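Local coordinates for arylamine n-acetyltransferase (Mycobacterium smegmatis, PDB 1W5R), which catalyses, in its natural form, the transfer of an acetyl group from acetyl-coenzyme A to arylamines, a catalytic residue being replaced in this engineered variant, at residues Ser140-Arg143 with Val149-Thr152; Glu155-Thr160 with His166-Gln171; Gly71-His76 with Ser205-Gly210; Ala110-Val115 with Trp197-His202. The protein carries 1 engineered substitution. All coordinates share one frame; numbering follows the deposited sequence.

Interaction 1: residues Ser140-Arg143 with Val149-Thr152; sequences SPIR and VQQT
Gln150 sends CG out opposite its own carbonyl carbon (chi1 -59°) and then runs straight (chi2 -172°), a course that delivers its amide to the backbone of Arg143. There both ends of the amide are used. OE1 accepts a hydrogen bond from Arg143 N, 2.9 Å away, on a lone pair, and NE2 gives a nearly straight bond to Arg143 O, also 2.9 Å, with the acceptor almost in the amide plane. This pair of bonds fixes the rotation of the amide, which stands in for the peptide group of a neighbouring strand. That matters for the fold: strands 142-143 and 149-150 are the outermost strands of one antiparallel sheet, curled until they meet, and the segments share no backbone-to-backbone hydrogen bond. OE1 also lies over one face of the Arg143 guanidinium, whose NE pairs with Glu145. Ile142 leans on the same amide, CB lying 3.5 Å from OE1, while its CG2 meets Thr152 CG2 at 4.0 Å. Further along, Ser140 OG comes within 3.4 Å of Thr152 CA and bonds to Arg153 N, while Thr152 OG1 bonds to Glu155 O and His154 N.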
loop_
_atom_site.group_PDB
_atom_site.type_symbol
_atom_site.label_atom_id
_atom_site.label_comp_id
_atom_site.label_asym_id
_atom_site.label_seq_id
_atom_site.Cartn_x
_atom_site.Cartn_y
_atom_site.Cartn_z
ATOM N N SER A 140 7.948 -16.383 -16.216
ATOM C CA SER A 140 8.430 -17.703 -16.635
ATOM C C SER A 140 8.571 -17.658 -18.138
ATOM O O SER A 140 7.875 -16.893 -18.797
ATOM C CB SER A 140 7.387 -18.798 -16.330
ATOM O OG SER A 140 7.020 -18.823 -14.974
ATOM N N PRO A 141 9.422 -18.533 -18.706
ATOM C CA PRO A 141 9.294 -18.790 -20.128
ATOM C C PRO A 141 7.997 -19.569 -20.343
ATOM O O PRO A 141 7.606 -20.356 -19.467
ATOM C CB PRO A 141 10.498 -19.692 -20.432
ATOM C CG PRO A 141 10.823 -20.351 -19.158
ATOM C CD PRO A 141 10.462 -19.368 -18.070
ATOM N N ILE A 142 7.321 -19.347 -21.463
ATOM C CA ILE A 142 6.141 -20.157 -21.794
ATOM C C ILE A 142 6.329 -20.748 -23.173
ATOM O O ILE A 142 7.154 -20.264 -23.948
ATOM C CB ILE A 142 4.794 -19.371 -21.691
ATOM C CG1 ILE A 142 4.697 -18.276 -22.768
ATOM C CG2 ILE A 142 4.595 -18.809 -20.279
ATOM C CD1 ILE A 142 3.343 -17.585 -22.838
ATOM N N ARG A 143 5.596 -21.812 -23.477
ATOM C CA ARG A 143 5.698 -22.413 -24.804
ATOM C C ARG A 143 5.150 -21.447 -25.836
ATOM O O ARG A 143 4.071 -20.904 -25.667
ATOM C CB ARG A 143 4.977 -23.764 -24.873
ATOM C CG ARG A 143 5.492 -24.794 -23.880
ATOM C CD ARG A 143 4.976 -26.195 -24.183
ATOM N NE ARG A 143 3.537 -26.181 -24.441
ATOM C CZ ARG A 143 2.599 -26.115 -23.497
ATOM N NH1 ARG A 143 2.939 -26.049 -22.216
ATOM N NH2 ARG A 143 1.316 -26.109 -23.834
ATOM N N VAL A 149 -4.010 -22.095 -22.081
ATOM C CA VAL A 149 -3.678 -21.285 -20.926
ATOM C C VAL A 149 -2.468 -21.917 -20.263
ATOM O O VAL A 149 -2.439 -23.136 -20.023
ATOM C CB VAL A 149 -4.842 -21.227 -19.933
ATOM C CG1 VAL A 149 -4.390 -20.620 -18.611
ATOM C CG2 VAL A 149 -5.999 -20.441 -20.516
ATOM N N GLN A 150 -1.451 -21.104 -19.999
ATOM C CA GLN A 150 -0.231 -21.611 -19.405
ATOM C C GLN A 150 0.023 -20.947 -18.066
ATOM O O GLN A 150 -0.024 -19.712 -17.956
ATOM C CB GLN A 150 0.955 -21.369 -20.340
ATOM C CG GLN A 150 0.811 -22.021 -21.706
ATOM C CD GLN A 150 2.080 -21.913 -22.519
ATOM O OE1 GLN A 150 3.140 -22.380 -22.097
ATOM N NE2 GLN A 150 1.984 -21.282 -23.688
ATOM N N GLN A 151 0.275 -21.758 -17.042
ATOM C CA GLN A 151 0.657 -21.248 -15.732
ATOM C C GLN A 151 2.083 -20.706 -15.768
ATOM O O GLN A 151 2.918 -21.136 -16.590
ATOM C CB GLN A 151 0.513 -22.332 -14.651
ATOM C CG GLN A 151 -0.912 -22.955 -14.526
ATOM C CD GLN A 151 -2.014 -21.936 -14.178
ATOM O OE1 GLN A 151 -1.759 -20.892 -13.557
ATOM N NE2 GLN A 151 -3.253 -22.263 -14.543
ATOM N N THR A 152 2.337 -19.739 -14.890
ATOM C CA THR A 152 3.661 -19.139 -14.697
ATOM C C THR A 152 3.941 -19.058 -13.191
ATOM O O THR A 152 3.145 -19.561 -12.373
ATOM C CB THR A 152 3.730 -17.706 -15.304
ATOM O OG1 THR A 152 2.977 -16.789 -14.490
ATOM C CG2 THR A 152 3.196 -17.696 -16.747
#

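Interaction 2: residues Glu155-Thr160 with His166-Gln171; sequences EPYRLT and HTLAAQ
The Tyr157 ring carries the methyl of Ala170 over one face, CB standing 3.7 Å from the ring centroid and 16° off the normal, a clear CH-pi contact. At the edge of the ring lie Leu168, with CD1 3.9 Å from CD2 of Tyr157, and the carbonyl oxygen of Glu155. The Tyr157 hydroxyl bonds to Gln136 O. A second flat group, the Arg158 guanidinium, has Thr160 CG2 centred over one face, and its NE bonds to Gly147 O. Tyr157 and Arg158 belong to the antiparallel hairpin of strands 157-162 and 165-172. Arg158 with Ala169 and Thr160 with Thr167 are hydrogen-bonded pairs, the Thr167 N to Thr160 O bond measuring 2.8 Å; Tyr157 with Ala170 and Leu159 with Leu168 are non-hydrogen-bonded pairs. One more backbone bond, Gln171 N to Pro156 O at 2.9 Å, extends the pairing beyond the last bridge. Leu159 and Leu168 join Tyr157 and Ala170 on the buried face, where Leu159 CD2 meets Leu168 CD1 at 3.8 Å and Ile142 packs against both leucines. On the partly exposed face Thr160 and Thr167 lie side by side, and a water bridges Thr160 OG1, 2.7 Å away, to Thr167 O. Glu155 turns its carboxylate off to a salt bridge with Arg221, while its CB lies 3.2 Å from Gln171 O.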
loop_
_atom_site.group_PDB
_atom_site.type_symbol
_atom_site.label_atom_id
_atom_site.label_comp_id
_atom_site.label_asym_id
_atom_site.label_seq_id
_atom_site.Cartn_x
_atom_site.Cartn_y
_atom_site.Cartn_z
ATOM N N GLU A 155 0.635 -15.130 -12.559
ATOM C CA GLU A 155 -0.711 -15.335 -13.126
ATOM C C GLU A 155 -0.643 -16.243 -14.343
ATOM O O GLU A 155 0.414 -16.387 -14.959
ATOM C CB GLU A 155 -1.343 -14.001 -13.582
ATOM C CG GLU A 155 -1.286 -12.873 -12.598
ATOM C CD GLU A 155 -0.038 -12.018 -12.750
ATOM O OE1 GLU A 155 0.993 -12.507 -13.257
ATOM O OE2 GLU A 155 -0.084 -10.858 -12.314
ATOM N N PRO A 156 -1.782 -16.850 -14.712
ATOM C CA PRO A 156 -1.845 -17.521 -16.005
ATOM C C PRO A 156 -1.686 -16.546 -17.184
ATOM O O PRO A 156 -2.168 -15.404 -17.125
ATOM C CB PRO A 156 -3.251 -18.125 -16.032
ATOM C CG PRO A 156 -3.756 -18.057 -14.640
ATOM C CD PRO A 156 -3.027 -16.990 -13.923
ATOM N N TYR A 157 -1.006 -17.003 -18.229
ATOM C CA TYR A 157 -0.904 -16.258 -19.494
ATOM C C TYR A 157 -1.400 -17.134 -20.635
ATOM O O TYR A 157 -1.530 -18.350 -20.477
ATOM C CB TYR A 157 0.538 -15.810 -19.789
ATOM C CG TYR A 157 1.027 -14.600 -19.014
ATOM C CD1 TYR A 157 1.091 -14.604 -17.616
ATOM C CD2 TYR A 157 1.460 -13.453 -19.690
ATOM C CE1 TYR A 157 1.554 -13.491 -16.900
ATOM C CE2 TYR A 157 1.945 -12.341 -18.986
ATOM C CZ TYR A 157 1.976 -12.366 -17.600
ATOM O OH TYR A 157 2.451 -11.285 -16.899
ATOM N N ARG A 158 -1.669 -16.525 -21.786
ATOM C CA ARG A 158 -2.153 -17.274 -22.951
ATOM C C ARG A 158 -1.721 -16.613 -24.258
ATOM O O ARG A 158 -1.855 -15.384 -24.424
ATOM C CB ARG A 158 -3.682 -17.393 -22.918
ATOM C CG ARG A 158 -4.248 -18.311 -23.992
ATOM C CD ARG A 158 -5.761 -18.295 -24.012
ATOM N NE ARG A 158 -6.288 -19.228 -25.008
ATOM C CZ ARG A 158 -7.418 -19.055 -25.688
ATOM N NH1 ARG A 158 -8.174 -17.989 -25.490
ATOM N NH2 ARG A 158 -7.791 -19.960 -26.581
ATOM N N LEU A 159 -1.220 -17.432 -25.184
ATOM C CA LEU A 159 -0.989 -16.987 -26.554
ATOM C C LEU A 159 -2.149 -17.436 -27.423
ATOM O O LEU A 159 -2.625 -18.569 -27.316
ATOM C CB LEU A 159 0.315 -17.555 -27.117
ATOM C CG LEU A 159 1.609 -16.942 -26.581
ATOM C CD1 LEU A 159 2.814 -17.831 -26.896
ATOM C CD2 LEU A 159 1.815 -15.528 -27.139
ATOM N N THR A 160 -2.628 -16.531 -28.258
ATOM C CA THR A 160 -3.566 -16.876 -29.329
ATOM C C THR A 160 -2.986 -16.327 -30.624
ATOM O O THR A 160 -2.082 -15.482 -30.599
ATOM C CB THR A 160 -4.970 -16.299 -29.083
ATOM O OG1 THR A 160 -4.887 -14.889 -28.834
ATOM C CG2 THR A 160 -5.636 -16.978 -27.893
ATOM N N HIS A 166 0.454 -13.209 -33.335
ATOM C CA HIS A 166 0.184 -13.744 -32.008
ATOM C C HIS A 166 -0.200 -12.619 -31.072
ATOM O O HIS A 166 0.267 -11.487 -31.219
ATOM C CB HIS A 166 1.413 -14.450 -31.437
ATOM C CG HIS A 166 1.872 -15.622 -32.247
ATOM N ND1 HIS A 166 1.859 -16.914 -31.765
ATOM C CD2 HIS A 166 2.388 -15.689 -33.499
ATOM C CE1 HIS A 166 2.331 -17.727 -32.693
ATOM N NE2 HIS A 166 2.661 -17.011 -33.751
ATOM N N THR A 167 -1.057 -12.939 -30.114
ATOM C CA THR A 167 -1.353 -12.034 -29.011
ATOM C C THR A 167 -1.019 -12.720 -27.705
ATOM O O THR A 167 -1.470 -13.828 -27.469
ATOM C CB THR A 167 -2.840 -11.628 -28.994
ATOM O OG1 THR A 167 -3.164 -10.936 -30.204
ATOM C CG2 THR A 167 -3.145 -10.725 -27.815
ATOM N N LEU A 168 -0.224 -12.062 -26.864
ATOM C CA LEU A 168 -0.027 -12.515 -25.487
ATOM C C LEU A 168 -0.994 -11.796 -24.561
ATOM O O LEU A 168 -1.076 -10.560 -24.579
ATOM C CB LEU A 168 1.399 -12.223 -25.021
ATOM C CG LEU A 168 1.703 -12.707 -23.598
ATOM C CD1 LEU A 168 1.721 -14.230 -23.548
ATOM C CD2 LEU A 168 3.024 -12.129 -23.102
ATOM N N ALA A 169 -1.722 -12.571 -23.753
ATOM C CA ALA A 169 -2.615 -12.025 -22.735
ATOM C C ALA A 169 -2.250 -12.555 -21.360
ATOM O O ALA A 169 -1.660 -13.634 -21.229
ATOM C CB ALA A 169 -4.072 -12.355 -23.047
ATOM N N ALA A 170 -2.607 -11.784 -20.341
ATOM C CA ALA A 170 -2.407 -12.169 -18.945
ATOM C C ALA A 170 -3.733 -12.111 -18.212
ATOM O O ALA A 170 -4.567 -11.231 -18.472
ATOM C CB ALA A 170 -1.425 -11.244 -18.267
ATOM N N GLN A 171 -3.933 -13.054 -17.294
ATOM C CA GLN A 171 -5.114 -13.034 -16.453
ATOM C C GLN A 171 -4.788 -12.158 -15.268
ATOM O O GLN A 171 -4.130 -12.587 -14.309
ATOM C CB GLN A 171 -5.503 -14.449 -16.011
ATOM C CG GLN A 171 -6.869 -14.506 -15.348
ATOM C CD GLN A 171 -7.152 -15.882 -14.816
ATOM O OE1 GLN A 171 -7.349 -16.824 -15.584
ATOM N NE2 GLN A 171 -7.152 -16.010 -13.504
HETATM O O HOH W 1 -4.336 -14.076 -26.266
#

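Interaction 3: residues Gly71-His76 with Ser205-Gly210; sequences GYQYEH and SHFVTG. Engineered in segment 71-76: Gln73 (natural residue Cys).
Tyr72, whose ring edge faces Phe207, gives its backbone N to Glu75 OE2 in a 2.7 Å bond with an angle of 161° at the hydrogen. Tyr72 is the N-cap of helix 73-87, and this is the half of a capping box in which the third helical residue reaches back to the cap amide. The other carboxylate oxygen of Glu75 pairs with Lys63, a second hold on the same group. Across the contact there are no hydrogen bonds. Phe207 CB approaches the rim of the tyrosine at CD1, near the ring plane and 4.3 Å away. Gln73, an engineered residue standing where the natural protein has cysteine, meets the phenylalanine with its amide: NE2 lies 3.9 Å from Phe207 CE1, the two planes 68° apart. The Gln73 chain bends sharply at chi2 (-88°), laying CD over one face of the Tyr72 ring, while NE2 bonds to Thr112 O. His113 touches Gln73 and bonds to Asp130, consistent with the Cys-His-Asp triad of this family, so Phe207 probably borders the active-site pocket. Phe207 N bonds to OG of Ser205, the N-cap residue of the short helix 206-209. Helix 189-201 lies alongside, Val199 touching both Tyr72 and Phe207, while Phe41 of strand 41-42 packs on Tyr72 and Gln73 and strand 111-119 reaches the start of helix 73-87 through His113 and Asn114.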
loop_
_atom_site.group_PDB
_atom_site.type_symbol
_atom_site.label_atom_id
_atom_site.label_comp_id
_atom_site.label_asym_id
_atom_site.label_seq_id
_atom_site.Cartn_x
_atom_site.Cartn_y
_atom_site.Cartn_z
ATOM N N GLY A 71 16.690 -0.897 -17.368
ATOM C CA GLY A 71 16.427 -0.437 -18.724
ATOM C C GLY A 71 15.009 -0.761 -19.099
ATOM O O GLY A 71 14.227 -1.226 -18.250
ATOM N N TYR A 72 14.652 -0.455 -20.341
ATOM C CA TYR A 72 13.313 -0.766 -20.819
ATOM C C TYR A 72 13.318 -1.980 -21.763
ATOM O O TYR A 72 14.310 -2.724 -21.774
ATOM C CB TYR A 72 12.566 0.495 -21.312
ATOM C CG TYR A 72 12.975 1.115 -22.643
ATOM C CD1 TYR A 72 12.281 2.226 -23.111
ATOM C CD2 TYR A 72 13.981 0.573 -23.448
ATOM C CE1 TYR A 72 12.584 2.823 -24.329
ATOM C CE2 TYR A 72 14.282 1.153 -24.696
ATOM C CZ TYR A 72 13.563 2.282 -25.123
ATOM O OH TYR A 72 13.794 2.879 -26.344
ATOM N N GLN A 73 12.242 -2.216 -22.501
ATOM C CA GLN A 73 12.046 -3.501 -23.170
ATOM C C GLN A 73 13.220 -3.937 -24.053
ATOM O O GLN A 73 13.650 -5.103 -24.010
ATOM C CB GLN A 73 10.734 -3.503 -23.978
ATOM C CG GLN A 73 10.501 -2.355 -24.937
ATOM C CD GLN A 73 9.823 -1.135 -24.294
ATOM O OE1 GLN A 73 9.911 -0.925 -23.087
ATOM N NE2 GLN A 73 9.142 -0.338 -25.112
ATOM N N TYR A 74 13.733 -3.014 -24.863
ATOM C CA TYR A 74 14.831 -3.364 -25.783
ATOM C C TYR A 74 16.139 -3.684 -25.070
ATOM O O TYR A 74 16.969 -4.493 -25.544
ATOM C CB TYR A 74 15.077 -2.241 -26.767
ATOM C CG TYR A 74 13.937 -1.949 -27.700
ATOM C CD1 TYR A 74 13.061 -0.889 -27.455
ATOM C CD2 TYR A 74 13.721 -2.736 -28.836
ATOM C CE1 TYR A 74 11.997 -0.611 -28.325
ATOM C CE2 TYR A 74 12.667 -2.467 -29.716
ATOM C CZ TYR A 74 11.805 -1.410 -29.452
ATOM O OH TYR A 74 10.776 -1.101 -30.311
ATOM N N GLU A 75 16.328 -3.035 -23.930
ATOM C CA GLU A 75 17.543 -3.228 -23.150
ATOM C C GLU A 75 17.490 -4.554 -22.412
ATOM O O GLU A 75 18.458 -5.320 -22.407
ATOM C CB GLU A 75 17.751 -2.050 -22.190
ATOM C CG GLU A 75 18.034 -0.755 -22.931
ATOM C CD GLU A 75 17.918 0.467 -22.054
ATOM O OE1 GLU A 75 18.946 1.166 -21.882
ATOM O OE2 GLU A 75 16.795 0.749 -21.565
ATOM N N HIS A 76 16.345 -4.834 -21.789
ATOM C CA HIS A 76 16.158 -6.089 -21.056
ATOM C C HIS A 76 16.271 -7.316 -21.919
ATOM O O HIS A 76 17.084 -8.205 -21.656
ATOM C CB HIS A 76 14.797 -6.089 -20.379
ATOM C CG HIS A 76 14.818 -5.448 -19.033
ATOM N ND1 HIS A 76 15.329 -6.084 -17.920
ATOM C CD2 HIS A 76 14.441 -4.211 -18.626
ATOM C CE1 HIS A 76 15.242 -5.275 -16.879
ATOM N NE2 HIS A 76 14.715 -4.128 -17.282
ATOM N N SER A 205 5.838 9.617 -26.927
ATOM C CA SER A 205 6.058 8.285 -26.385
ATOM C C SER A 205 5.765 8.239 -24.890
ATOM O O SER A 205 6.195 9.112 -24.136
ATOM C CB SER A 205 7.492 7.821 -26.648
ATOM O OG SER A 205 7.795 6.653 -25.896
ATOM N N HIS A 206 5.059 7.184 -24.485
ATOM C CA HIS A 206 4.792 6.894 -23.066
ATOM C C HIS A 206 6.079 6.923 -22.240
ATOM O O HIS A 206 6.073 7.291 -21.054
ATOM C CB HIS A 206 4.126 5.520 -22.944
ATOM C CG HIS A 206 3.577 5.220 -21.579
ATOM N ND1 HIS A 206 4.099 4.246 -20.750
ATOM C CD2 HIS A 206 2.539 5.771 -20.906
ATOM C CE1 HIS A 206 3.398 4.206 -19.629
ATOM N NE2 HIS A 206 2.450 5.123 -19.698
ATOM N N PHE A 207 7.190 6.530 -22.867
ATOM C CA PHE A 207 8.474 6.447 -22.157
ATOM C C PHE A 207 9.336 7.700 -22.270
ATOM O O PHE A 207 10.455 7.725 -21.767
ATOM C CB PHE A 207 9.220 5.159 -22.532
ATOM C CG PHE A 207 8.456 3.939 -22.170
ATOM C CD1 PHE A 207 7.874 3.143 -23.155
ATOM C CD2 PHE A 207 8.232 3.629 -20.826
ATOM C CE1 PHE A 207 7.105 2.024 -22.809
ATOM C CE2 PHE A 207 7.472 2.496 -20.465
ATOM C CZ PHE A 207 6.904 1.705 -21.461
ATOM N N VAL A 208 8.778 8.738 -22.909
ATOM C CA VAL A 208 9.384 10.076 -22.954
ATOM C C VAL A 208 8.591 11.047 -22.061
ATOM O O VAL A 208 9.175 11.931 -21.445
ATOM C CB VAL A 208 9.512 10.609 -24.406
ATOM C CG1 VAL A 208 9.958 12.084 -24.448
ATOM C CG2 VAL A 208 10.513 9.767 -25.200
ATOM N N THR A 209 7.281 10.836 -21.951
ATOM C CA THR A 209 6.414 11.804 -21.257
ATOM C C THR A 209 6.236 11.569 -19.759
ATOM O O THR A 209 5.588 12.364 -19.068
ATOM C CB THR A 209 5.010 11.869 -21.897
ATOM O OG1 THR A 209 4.394 10.584 -21.832
ATOM C CG2 THR A 209 5.084 12.333 -23.358
ATOM N N GLY A 210 6.760 10.460 -19.264
ATOM C CA GLY A 210 6.666 10.174 -17.846
ATOM C C GLY A 210 7.692 9.149 -17.428
ATOM O O GLY A 210 8.555 8.768 -18.230
#

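Interaction 4: residues Ala110-Val115 with Trp197-His202; sequences AQTHNV and WYVSTH
Val199 pushes CG2 against Thr112 in the main apolar touch, 3.5 Å from CB and 3.7 Å from the methyl CG2 of the threonine, the two side chains crossing at about a right angle. With chi1 at -179°, CG1 of the valine is opposite the backbone N and CG2 is the branch left to meet the strand. The second apolar touch is looser: Ala110 CB sits obliquely to the Tyr198 ring, 3.9 Å from CE2. No hydrogen bond crosses between the two segments, so these touches carry the contact. Thr112 belongs to a classic beta bulge, in which it and His113 both face Gly96 of strand 90-98. At the bulge, Thr112 touches the helix while the CB of His113 points away from it. Polar bonds work within the helix and around it. Thr201 OG1 donates to Trp197 O at 2.7 Å, from well above the carbonyl plane (41°), and lies over one face of the indole. His202 N reaches Tyr198 O at 2.9 Å near the end of helix 189-201, while Val199 O accepts from Ser205 OG. Among flat groups, the Tyr198 ring carries His202 CB over one face, and the Tyr198 hydroxyl oxygen lies over a face of the His202 imidazole.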
loop_
_atom_site.group_PDB
_atom_site.type_symbol
_atom_site.label_atom_id
_atom_site.label_comp_id
_atom_site.label_asym_id
_atom_site.label_seq_id
_atom_site.Cartn_x
_atom_site.Cartn_y
_atom_site.Cartn_z
ATOM N N ALA A 110 2.405 1.317 -33.140
ATOM C CA ALA A 110 3.762 1.100 -33.632
ATOM C C ALA A 110 4.378 -0.167 -33.053
ATOM O O ALA A 110 3.936 -0.657 -31.998
ATOM C CB ALA A 110 4.642 2.306 -33.289
ATOM N N GLN A 111 5.395 -0.690 -33.741
ATOM C CA GLN A 111 6.201 -1.767 -33.193
ATOM C C GLN A 111 7.132 -1.127 -32.166
ATOM O O GLN A 111 8.089 -0.430 -32.519
ATOM C CB GLN A 111 7.008 -2.477 -34.281
ATOM C CG GLN A 111 6.160 -3.257 -35.274
ATOM C CD GLN A 111 7.022 -3.863 -36.348
ATOM O OE1 GLN A 111 7.960 -4.618 -36.054
ATOM N NE2 GLN A 111 6.726 -3.532 -37.601
ATOM N N THR A 112 6.818 -1.342 -30.885
ATOM C CA THR A 112 7.585 -0.724 -29.798
ATOM C C THR A 112 8.088 -1.744 -28.778
ATOM O O THR A 112 8.685 -1.376 -27.760
ATOM C CB THR A 112 6.753 0.305 -29.034
ATOM O OG1 THR A 112 5.689 -0.370 -28.360
ATOM C CG2 THR A 112 6.196 1.383 -29.954
ATOM N N HIS A 113 7.829 -3.022 -29.036
ATOM C CA HIS A 113 8.255 -4.066 -28.105
ATOM C C HIS A 113 9.217 -5.035 -28.778
ATOM O O HIS A 113 9.252 -5.147 -30.019
ATOM C CB HIS A 113 7.038 -4.798 -27.525
ATOM C CG HIS A 113 7.337 -5.610 -26.298
ATOM N ND1 HIS A 113 8.340 -5.286 -25.408
ATOM C CD2 HIS A 113 6.729 -6.709 -25.787
ATOM C CE1 HIS A 113 8.360 -6.169 -24.424
ATOM N NE2 HIS A 113 7.392 -7.045 -24.631
ATOM N N ASN A 114 9.991 -5.730 -27.953
ATOM C CA ASN A 114 11.004 -6.686 -28.402
ATOM C C ASN A 114 10.936 -7.831 -27.405
ATOM O O ASN A 114 10.975 -7.592 -26.194
ATOM C CB ASN A 114 12.380 -5.989 -28.399
ATOM C CG ASN A 114 13.580 -6.931 -28.583
ATOM O OD1 ASN A 114 14.636 -6.673 -28.006
ATOM N ND2 ASN A 114 13.441 -7.987 -29.395
ATOM N N VAL A 115 10.773 -9.058 -27.918
ATOM C CA VAL A 115 10.723 -10.258 -27.084
ATOM C C VAL A 115 11.625 -11.336 -27.700
ATOM O O VAL A 115 12.170 -11.136 -28.797
ATOM C CB VAL A 115 9.275 -10.799 -26.876
ATOM C CG1 VAL A 115 8.409 -9.739 -26.222
ATOM C CG2 VAL A 115 8.645 -11.291 -28.196
ATOM N N TRP A 197 14.899 3.826 -31.051
ATOM C CA TRP A 197 15.025 5.257 -31.289
ATOM C C TRP A 197 13.663 5.959 -31.156
ATOM O O TRP A 197 13.553 6.991 -30.472
ATOM C CB TRP A 197 15.639 5.521 -32.677
ATOM C CG TRP A 197 15.819 6.989 -32.943
ATOM C CD1 TRP A 197 15.018 7.800 -33.706
ATOM C CD2 TRP A 197 16.830 7.828 -32.387
ATOM N NE1 TRP A 197 15.494 9.101 -33.673
ATOM C CE2 TRP A 197 16.604 9.138 -32.867
ATOM C CE3 TRP A 197 17.922 7.596 -31.544
ATOM C CZ2 TRP A 197 17.422 10.219 -32.506
ATOM C CZ3 TRP A 197 18.739 8.672 -31.194
ATOM C CH2 TRP A 197 18.474 9.964 -31.670
ATOM N N TYR A 198 12.641 5.412 -31.807
ATOM C CA TYR A 198 11.285 5.959 -31.740
ATOM C C TYR A 198 10.762 6.030 -30.303
ATOM O O TYR A 198 10.303 7.078 -29.830
ATOM C CB TYR A 198 10.350 5.099 -32.598
ATOM C CG TYR A 198 8.938 5.627 -32.750
ATOM C CD1 TYR A 198 8.657 6.686 -33.626
ATOM C CD2 TYR A 198 7.872 5.050 -32.048
ATOM C CE1 TYR A 198 7.366 7.167 -33.791
ATOM C CE2 TYR A 198 6.571 5.524 -32.214
ATOM C CZ TYR A 198 6.329 6.587 -33.081
ATOM O OH TYR A 198 5.040 7.054 -33.239
ATOM N N VAL A 199 10.855 4.901 -29.602
ATOM C CA VAL A 199 10.257 4.808 -28.262
ATOM C C VAL A 199 10.978 5.747 -27.282
ATOM O O VAL A 199 10.358 6.284 -26.345
ATOM C CB VAL A 199 10.300 3.353 -27.739
ATOM C CG1 VAL A 199 9.643 3.269 -26.366
ATOM C CG2 VAL A 199 9.541 2.429 -28.677
ATOM N N SER A 200 12.282 5.935 -27.494
ATOM C CA SER A 200 13.088 6.724 -26.558
ATOM C C SER A 200 13.191 8.205 -26.927
ATOM O O SER A 200 13.726 8.980 -26.124
ATOM C CB SER A 200 14.483 6.105 -26.345
ATOM O OG SER A 200 15.275 6.219 -27.524
ATOM N N THR A 201 12.690 8.600 -28.105
ATOM C CA THR A 201 12.809 10.018 -28.527
ATOM C C THR A 201 11.542 10.692 -29.025
ATOM O O THR A 201 11.496 11.921 -29.072
ATOM C CB THR A 201 13.908 10.255 -29.584
ATOM O OG1 THR A 201 13.540 9.631 -30.820
ATOM C CG2 THR A 201 15.220 9.701 -29.102
ATOM N N HIS A 202 10.525 9.934 -29.429
ATOM C CA HIS A 202 9.330 10.590 -29.932
ATOM C C HIS A 202 8.641 11.332 -28.771
ATOM O O HIS A 202 8.430 10.736 -27.715
ATOM C CB HIS A 202 8.381 9.605 -30.605
ATOM C CG HIS A 202 7.249 10.283 -31.308
ATOM N ND1 HIS A 202 6.156 10.788 -30.637
ATOM C CD2 HIS A 202 7.059 10.581 -32.614
ATOM C CE1 HIS A 202 5.334 11.356 -31.504
ATOM N NE2 HIS A 202 5.861 11.246 -32.709
#

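In the fold
From the N terminus, the chain first passes 71-76, whose partner 205-210 comes 129 residues later, so interaction 3 closes the longest loop. Within it, interaction 4 joins 110-115 to 197-202. Interactions 1 and 2 are two short closures inside both larger loops, one after the other, and no loop crosses another. Interactions 1 and 2 touch where strands 149-150 and 157-162 pair, tying the end of the antiparallel sheet to its hairpin. Interactions 3 and 4, centres about 8 Å apart, bring helices 73-87, 189-201 and 206-209 together with strand 111-119 of that same sheet. Interactions 1 and 3 lie about 25 Å apart between centres, on opposite sides of the chain's centre.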